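Local coordinates for protein geranyltranstransferase (Campylobacter jejuni, PDB 3NPK) that probably catalyses the condensation of geranyl diphosphate with isopentenyl diphosphate to give farnesyl diphosphate, releasing pyrophosphate, in isoprenoid biosynthesis, at residues Leu178-Leu183 with Gln199-Gly204. Residues are numbered along the deposited sequence; the frame is centred on the assembly and turned at random.
Sequences LIAAAL and QIYKLG
Ala180 presses its methyl group onto one face of the Tyr201 ring. Its CB lies 3.5 Å from the ring centroid and 16° off the ring normal, a CH-pi contact shifted toward the CD1 and CE1 rim. Tyr201 has CG anti to its backbone N (chi1 -178°), which carries the ring across to helix 164-189. Its OH is hydrogen-bonded to Asn141 of helix 128-142. The ring is thus gripped at one face by the methyl and at its far end by the amide oxygen OD1 of Asn141. The same methyl also rests against the backbone, with Ala180 CB 3.2 Å from Tyr201 O. One turn on, Gly204 meets Ala180 backbone to backbone, CA to CA at 3.9 Å. Leu183 reaches alongside this glycine, its CD1 3.6 Å from Gly204 CA. At its base, Leu183 CB touches the CG2 branch of Ile200 at 3.5 Å. The helices run roughly antiparallel (147°), and their local axes approach to 7.4 Å. They are consecutive helices of the all-helical prenyl synthase fold, and the contact between them is largely buried. The chemistry is almost wholly apolar: with no side chain on Gly204 and only a methyl on Ala180, the backbones can come close, and the tyrosine sends its polar group to a third helix.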
# COMPACT_ATOMS: atom_id res chain seq x y z
N LEU A 178 -13.01 6.59 3.13
CA LEU A 178 -11.75 7.17 3.60
C LEU A 178 -11.98 8.40 4.50
O LEU A 178 -11.24 8.62 5.46
CB LEU A 178 -10.83 7.52 2.42
CG LEU A 178 -9.39 7.87 2.84
CD1 LEU A 178 -8.72 6.72 3.55
CD2 LEU A 178 -8.56 8.30 1.63
N ILE A 179 -13.02 9.19 4.20
CA ILE A 179 -13.42 10.30 5.07
C ILE A 179 -13.90 9.79 6.44
O ILE A 179 -13.47 10.28 7.49
CB ILE A 179 -14.50 11.18 4.38
CG1 ILE A 179 -13.85 11.93 3.20
CG2 ILE A 179 -15.13 12.16 5.35
CD1 ILE A 179 -14.83 12.51 2.22
N ALA A 180 -14.75 8.77 6.42
CA ALA A 180 -15.18 8.11 7.65
C ALA A 180 -13.98 7.54 8.42
O ALA A 180 -13.90 7.63 9.66
CB ALA A 180 -16.19 7.00 7.33
N ALA A 181 -13.05 6.95 7.69
CA ALA A 181 -11.85 6.38 8.33
C ALA A 181 -11.03 7.46 9.04
O ALA A 181 -10.50 7.22 10.12
CB ALA A 181 -10.98 5.66 7.30
N ALA A 182 -10.92 8.65 8.45
CA ALA A 182 -10.15 9.71 9.08
C ALA A 182 -10.73 10.04 10.45
O ALA A 182 -10.00 10.17 11.44
CB ALA A 182 -10.15 10.94 8.20
N LEU A 183 -12.05 10.19 10.51
CA LEU A 183 -12.73 10.46 11.78
C LEU A 183 -12.56 9.29 12.75
O LEU A 183 -12.22 9.51 13.92
CB LEU A 183 -14.22 10.73 11.54
CG LEU A 183 -14.48 12.08 10.87
CD1 LEU A 183 -15.89 12.15 10.26
CD2 LEU A 183 -14.25 13.24 11.87
N GLN A 199 -20.52 5.74 15.66
CA GLN A 199 -21.41 6.84 15.29
C GLN A 199 -20.66 7.87 14.45
O GLN A 199 -21.20 8.42 13.48
CB GLN A 199 -22.03 7.50 16.52
CG GLN A 199 -23.02 6.57 17.21
CD GLN A 199 -23.72 7.20 18.39
OE1 GLN A 199 -24.72 6.66 18.87
NE2 GLN A 199 -23.20 8.32 18.87
N ILE A 200 -19.42 8.14 14.83
CA ILE A 200 -18.62 9.14 14.14
C ILE A 200 -18.20 8.64 12.75
O ILE A 200 -18.20 9.41 11.78
CB ILE A 200 -17.44 9.58 15.05
CG1 ILE A 200 -17.96 10.46 16.19
CG2 ILE A 200 -16.37 10.30 14.28
CD1 ILE A 200 -17.00 10.57 17.39
N TYR A 201 -17.88 7.36 12.62
CA TYR A 201 -17.63 6.77 11.30
C TYR A 201 -18.85 6.95 10.40
O TYR A 201 -18.74 7.36 9.24
CB TYR A 201 -17.26 5.30 11.45
CG TYR A 201 -16.93 4.59 10.15
CD1 TYR A 201 -15.63 4.54 9.67
CD2 TYR A 201 -17.93 3.97 9.42
CE1 TYR A 201 -15.33 3.86 8.49
CE2 TYR A 201 -17.64 3.29 8.24
CZ TYR A 201 -16.34 3.25 7.78
OH TYR A 201 -16.05 2.58 6.62
N LYS A 202 -20.04 6.67 10.93
CA LYS A 202 -21.26 6.82 10.15
C LYS A 202 -21.51 8.26 9.74
O LYS A 202 -22.00 8.52 8.64
CB LYS A 202 -22.45 6.26 10.92
CG LYS A 202 -22.42 4.76 11.03
CD LYS A 202 -23.66 4.25 11.74
CE LYS A 202 -23.76 2.73 11.67
NZ LYS A 202 -25.18 2.26 11.75
N LEU A 203 -21.14 9.21 10.59
CA LEU A 203 -21.24 10.62 10.21
C LEU A 203 -20.30 10.93 9.04
O LEU A 203 -20.68 11.62 8.09
CB LEU A 203 -20.93 11.52 11.40
CG LEU A 203 -20.73 13.01 11.11
CD1 LEU A 203 -22.02 13.64 10.58
CD2 LEU A 203 -20.26 13.75 12.38
N GLY A 204 -19.08 10.39 9.09
CA GLY A 204 -18.17 10.54 7.96
C GLY A 204 -18.75 10.01 6.65
O GLY A 204 -18.59 10.64 5.60